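Local coordinates for protein dinoflagellate luciferase (Lingulodinium polyedrum, PDB 1VPR) that catalyses, as one of three homologous luciferase domains of the enzyme, the oxidation of dinoflagellate luciferin by molecular oxygen with emission of blue light, at residues N159-A173 and T202-D214. Numbering follows the deposited sequence.
Sequences NPLHGRWITVSGGQA and TGGMYLRINQFGD
Q211 meets the type I turn from N159 to H162 with its whole side chain, a good example of how one glutamine can tie a turn to the neighbouring strand. Its CB lies near H162 N; CG, placed anti to the backbone N (chi1 167°), passes 3.5 Å from N159 OD1; CD lies against N159 CA and L161 CG. At the tip, OE1 accepts the backbone N of L161 at 2.9 Å, almost in line with the amide C=O, while NE2 turns to G213 O, two residues on, 3.2 Å away and in its carbonyl plane. Cutting the side chain back to an alanine would probably leave L161 N without its acceptor and G213 O without the amide donor, and open a gap beneath the turn. Two bonds given in the opposite direction complete the junction: Q211 N lies in the plane of the H162 ring, at its edge, and donates to ND1 (2.9 Å), and G213 N gives a nearly straight bond to N159 OD1 (2.7 Å, 170° at the hydrogen). Further along, I209 CD1 packs 3.9 Å from W165 NE1, whose N-H is taken by L161 O. On the other face of the sheet, R164 CD lies over the R208 guanidinium, but Y76 and G77 carbonyls hold R164 and those of G68, K70 and P310 hold R208. Backbone bonds between G163 and I209 and between W165 and L207 pair strands 163-169 and 206-212 antiparallel in the calycin-type barrel, between strands 297-307 and 215-219, with helix 87-100 against V168 and S169 and helix 172-181 following strand 163-169 in the chain.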
loop_
_atom_site.group_PDB
_atom_site.type_symbol
_atom_site.label_atom_id
_atom_site.label_comp_id
_atom_site.label_asym_id
_atom_site.label_seq_id
_atom_site.Cartn_x
_atom_site.Cartn_y
_atom_site.Cartn_z
ATOM N N ASN A 159 9.771 14.945 -9.796
ATOM C CA ASN A 159 9.794 13.904 -8.758
ATOM C C ASN A 159 9.259 14.419 -7.421
ATOM O O ASN A 159 9.920 14.309 -6.379
ATOM C CB ASN A 159 11.224 13.403 -8.579
ATOM C CG ASN A 159 11.807 12.878 -9.856
ATOM O OD1 ASN A 159 11.139 12.168 -10.612
ATOM N ND2 ASN A 159 13.060 13.209 -10.111
ATOM N N PRO A 160 8.031 14.951 -7.423
ATOM C CA PRO A 160 7.399 15.497 -6.228
ATOM C C PRO A 160 7.072 14.530 -5.094
ATOM O O PRO A 160 6.879 14.963 -3.964
ATOM C CB PRO A 160 6.152 16.183 -6.796
ATOM C CG PRO A 160 5.784 15.280 -7.921
ATOM C CD PRO A 160 7.117 15.018 -8.578
ATOM N N LEU A 161 6.987 13.236 -5.391
ATOM C CA LEU A 161 6.678 12.226 -4.386
ATOM C C LEU A 161 7.919 11.798 -3.591
ATOM O O LEU A 161 7.799 11.227 -2.498
ATOM C CB LEU A 161 6.087 10.991 -5.061
ATOM C CG LEU A 161 4.982 11.274 -6.092
ATOM C CD1 LEU A 161 4.491 9.962 -6.699
ATOM C CD2 LEU A 161 3.849 12.019 -5.415
ATOM N N HIS A 162 9.100 12.071 -4.142
ATOM C CA HIS A 162 10.366 11.691 -3.519
ATOM C C HIS A 162 10.510 12.297 -2.113
ATOM O O HIS A 162 10.456 13.509 -1.943
ATOM C CB HIS A 162 11.516 12.161 -4.404
ATOM C CG HIS A 162 12.824 11.498 -4.119
ATOM N ND1 HIS A 162 13.183 10.299 -4.688
ATOM C CD2 HIS A 162 13.892 11.902 -3.388
ATOM C CE1 HIS A 162 14.417 9.991 -4.328
ATOM N NE2 HIS A 162 14.872 10.948 -3.543
ATOM N N GLY A 163 10.690 11.444 -1.110
ATOM C CA GLY A 163 10.854 11.927 0.252
ATOM C C GLY A 163 10.181 11.024 1.265
ATOM O O GLY A 163 9.784 9.891 0.947
ATOM N N ARG A 164 10.072 11.522 2.490
ATOM C CA ARG A 164 9.430 10.795 3.568
ATOM C C ARG A 164 8.148 11.535 3.941
ATOM O O ARG A 164 8.140 12.774 4.132
ATOM C CB ARG A 164 10.375 10.656 4.777
ATOM C CG ARG A 164 9.798 9.773 5.876
ATOM C CD ARG A 164 10.899 9.331 6.834
ATOM N NE ARG A 164 11.499 10.493 7.487
ATOM C CZ ARG A 164 11.003 11.075 8.580
ATOM N NH1 ARG A 164 9.906 10.606 9.163
ATOM N NH2 ARG A 164 11.582 12.161 9.060
ATOM N N TRP A 165 7.060 10.769 4.002
ATOM C CA TRP A 165 5.719 11.294 4.279
ATOM C C TRP A 165 5.194 10.680 5.548
ATOM O O TRP A 165 5.331 9.481 5.749
ATOM C CB TRP A 165 4.778 10.920 3.128
ATOM C CG TRP A 165 5.255 11.422 1.793
ATOM C CD1 TRP A 165 6.225 10.864 0.996
ATOM C CD2 TRP A 165 4.816 12.602 1.124
ATOM N NE1 TRP A 165 6.409 11.636 -0.137
ATOM C CE2 TRP A 165 5.558 12.707 -0.078
ATOM C CE3 TRP A 165 3.863 13.587 1.418
ATOM C CZ2 TRP A 165 5.380 13.767 -0.984
ATOM C CZ3 TRP A 165 3.683 14.647 0.505
ATOM C CH2 TRP A 165 4.440 14.723 -0.675
ATOM N N ILE A 166 4.599 11.492 6.406
ATOM C CA ILE A 166 4.068 10.987 7.664
ATOM C C ILE A 166 2.544 11.101 7.691
ATOM O O ILE A 166 1.970 12.170 7.465
ATOM C CB ILE A 166 4.670 11.767 8.868
ATOM C CG1 ILE A 166 6.150 11.425 9.025
ATOM C CG2 ILE A 166 3.894 11.459 10.150
ATOM C CD1 ILE A 166 6.424 9.928 9.252
ATOM N N THR A 167 1.893 9.984 7.982
ATOM C CA THR A 167 0.440 9.924 8.050
ATOM C C THR A 167 -0.135 10.814 9.143
ATOM O O THR A 167 0.266 10.713 10.326
ATOM C CB THR A 167 -0.015 8.494 8.322
ATOM O OG1 THR A 167 0.568 7.623 7.343
ATOM C CG2 THR A 167 -1.540 8.405 8.281
ATOM N N VAL A 168 -1.096 11.658 8.767
ATOM C CA VAL A 168 -1.714 12.540 9.742
ATOM C C VAL A 168 -3.217 12.300 9.841
ATOM O O VAL A 168 -3.901 12.865 10.692
ATOM C CB VAL A 168 -1.384 14.053 9.461
ATOM C CG1 VAL A 168 0.099 14.308 9.739
ATOM C CG2 VAL A 168 -1.731 14.441 8.003
ATOM N N SER A 169 -3.740 11.434 8.991
ATOM C CA SER A 169 -5.159 11.114 9.070
ATOM C C SER A 169 -5.444 9.831 8.333
ATOM O O SER A 169 -4.911 9.595 7.245
ATOM C CB SER A 169 -6.026 12.225 8.483
ATOM O OG SER A 169 -7.388 11.821 8.532
ATOM N N GLY A 170 -6.281 8.994 8.940
ATOM C CA GLY A 170 -6.650 7.743 8.308
ATOM C C GLY A 170 -5.684 6.610 8.559
ATOM O O GLY A 170 -5.742 5.594 7.864
ATOM N N GLY A 171 -4.797 6.768 9.535
ATOM C CA GLY A 171 -3.861 5.708 9.835
ATOM C C GLY A 171 -4.559 4.507 10.445
ATOM O O GLY A 171 -5.527 4.643 11.233
ATOM N N GLN A 172 -4.071 3.318 10.109
ATOM C CA GLN A 172 -4.682 2.106 10.640
ATOM C C GLN A 172 -4.530 1.950 12.140
ATOM O O GLN A 172 -5.413 1.391 12.785
ATOM C CB GLN A 172 -4.124 0.857 9.962
ATOM C CG GLN A 172 -4.826 -0.424 10.416
ATOM C CD GLN A 172 -4.140 -1.675 9.929
ATOM O OE1 GLN A 172 -2.908 -1.787 9.971
ATOM N NE2 GLN A 172 -4.930 -2.636 9.469
ATOM N N ALA A 173 -3.437 2.438 12.716
ATOM C CA ALA A 173 -3.251 2.265 14.153
ATOM C C ALA A 173 -4.404 2.885 14.954
ATOM O O ALA A 173 -4.852 2.317 15.954
ATOM C CB ALA A 173 -1.909 2.834 14.585
ATOM N N THR A 202 -6.727 2.080 4.713
ATOM C CA THR A 202 -6.182 2.915 5.785
ATOM C C THR A 202 -4.694 3.038 5.497
ATOM O O THR A 202 -4.168 2.324 4.656
ATOM C CB THR A 202 -6.353 2.304 7.207
ATOM O OG1 THR A 202 -5.760 1.000 7.255
ATOM C CG2 THR A 202 -7.815 2.199 7.555
ATOM N N GLY A 203 -3.999 3.932 6.195
ATOM C CA GLY A 203 -2.585 4.040 5.913
ATOM C C GLY A 203 -1.669 3.439 6.965
ATOM O O GLY A 203 -2.092 3.089 8.083
ATOM N N GLY A 204 -0.403 3.290 6.583
ATOM C CA GLY A 204 0.591 2.828 7.526
ATOM C C GLY A 204 0.898 4.146 8.220
ATOM O O GLY A 204 0.174 5.138 8.004
HETATM N N MSE A 205 1.950 4.222 9.024
HETATM C CA MSE A 205 2.210 5.495 9.679
HETATM C C MSE A 205 3.105 6.392 8.833
HETATM O O MSE A 205 3.262 7.582 9.126
HETATM C CB MSE A 205 2.803 5.281 11.085
HETATM C CG MSE A 205 1.783 4.747 12.149
HETATM SE SE MSE A 205 -0.176 5.230 11.944
HETATM C CE MSE A 205 -0.251 6.979 12.807
ATOM N N TYR A 206 3.633 5.839 7.739
ATOM C CA TYR A 206 4.527 6.587 6.860
ATOM C C TYR A 206 4.647 5.983 5.470
ATOM O O TYR A 206 4.135 4.902 5.188
ATOM C CB TYR A 206 5.936 6.553 7.439
ATOM C CG TYR A 206 6.582 5.183 7.278
ATOM C CD1 TYR A 206 6.266 4.135 8.131
ATOM C CD2 TYR A 206 7.459 4.921 6.229
ATOM C CE1 TYR A 206 6.809 2.850 7.942
ATOM C CE2 TYR A 206 8.000 3.643 6.023
ATOM C CZ TYR A 206 7.673 2.617 6.879
ATOM O OH TYR A 206 8.195 1.359 6.671
ATOM N N LEU A 207 5.377 6.695 4.622
ATOM C CA LEU A 207 5.750 6.218 3.287
ATOM C C LEU A 207 7.107 6.861 2.993
ATOM O O LEU A 207 7.310 8.021 3.339
ATOM C CB LEU A 207 4.773 6.649 2.195
ATOM C CG LEU A 207 3.383 6.012 2.051
ATOM C CD1 LEU A 207 2.653 6.758 0.901
ATOM C CD2 LEU A 207 3.497 4.495 1.741
ATOM N N ARG A 208 8.028 6.107 2.384
ATOM C CA ARG A 208 9.329 6.628 1.957
ATOM C C ARG A 208 9.292 6.331 0.460
ATOM O O ARG A 208 9.087 5.186 0.049
ATOM C CB ARG A 208 10.482 5.868 2.612
ATOM C CG ARG A 208 10.591 6.056 4.124
ATOM C CD ARG A 208 11.733 5.192 4.726
ATOM N NE ARG A 208 11.783 5.251 6.197
ATOM C CZ ARG A 208 12.536 6.084 6.921
ATOM N NH1 ARG A 208 12.478 6.033 8.252
ATOM N NH2 ARG A 208 13.364 6.952 6.342
ATOM N N ILE A 209 9.468 7.350 -0.370
ATOM C CA ILE A 209 9.377 7.143 -1.805
ATOM C C ILE A 209 10.608 7.645 -2.521
ATOM O O ILE A 209 11.097 8.751 -2.257
ATOM C CB ILE A 209 8.157 7.907 -2.384
ATOM C CG1 ILE A 209 6.876 7.420 -1.733
ATOM C CG2 ILE A 209 8.070 7.729 -3.912
ATOM C CD1 ILE A 209 5.643 8.312 -2.096
ATOM N N ASN A 210 11.115 6.819 -3.415
ATOM C CA ASN A 210 12.236 7.187 -4.250
ATOM C C ASN A 210 11.494 7.305 -5.560
ATOM O O ASN A 210 10.845 6.339 -5.988
ATOM C CB ASN A 210 13.250 6.048 -4.362
ATOM C CG ASN A 210 14.326 6.129 -3.306
ATOM O OD1 ASN A 210 15.324 6.840 -3.476
ATOM N ND2 ASN A 210 14.123 5.423 -2.200
ATOM N N GLN A 211 11.567 8.463 -6.195
ATOM C CA GLN A 211 10.879 8.638 -7.469
ATOM C C GLN A 211 11.824 9.155 -8.537
ATOM O O GLN A 211 12.553 10.118 -8.306
ATOM C CB GLN A 211 9.697 9.611 -7.329
ATOM C CG GLN A 211 9.140 10.065 -8.714
ATOM C CD GLN A 211 7.907 10.952 -8.644
ATOM O OE1 GLN A 211 7.740 11.744 -7.718
ATOM N NE2 GLN A 211 7.038 10.839 -9.647
ATOM N N PHE A 212 11.837 8.490 -9.693
ATOM C CA PHE A 212 12.659 8.945 -10.805
ATOM C C PHE A 212 11.725 8.921 -12.025
ATOM O O PHE A 212 11.597 7.906 -12.700
ATOM C CB PHE A 212 13.844 8.010 -11.044
ATOM C CG PHE A 212 14.796 8.514 -12.120
ATOM C CD1 PHE A 212 15.761 9.482 -11.824
ATOM C CD2 PHE A 212 14.726 8.012 -13.432
ATOM C CE1 PHE A 212 16.651 9.944 -12.817
ATOM C CE2 PHE A 212 15.607 8.463 -14.423
ATOM C CZ PHE A 212 16.569 9.428 -14.109
ATOM N N GLY A 213 11.061 10.035 -12.288
ATOM C CA GLY A 213 10.140 10.077 -13.415
ATOM C C GLY A 213 8.938 9.169 -13.183
ATOM O O GLY A 213 8.189 9.344 -12.217
ATOM N N ASP A 214 8.783 8.170 -14.045
ATOM C CA ASP A 214 7.666 7.244 -13.948
ATOM C C ASP A 214 7.989 5.929 -13.224
ATOM O O ASP A 214 7.201 4.967 -13.282
ATOM C CB ASP A 214 7.125 6.946 -15.353
ATOM C CG ASP A 214 8.193 6.405 -16.285
ATOM O OD1 ASP A 214 7.880 6.076 -17.445
ATOM O OD2 ASP A 214 9.360 6.303 -15.867
HETATM O O HOH W 1 2.104 8.736 11.326
#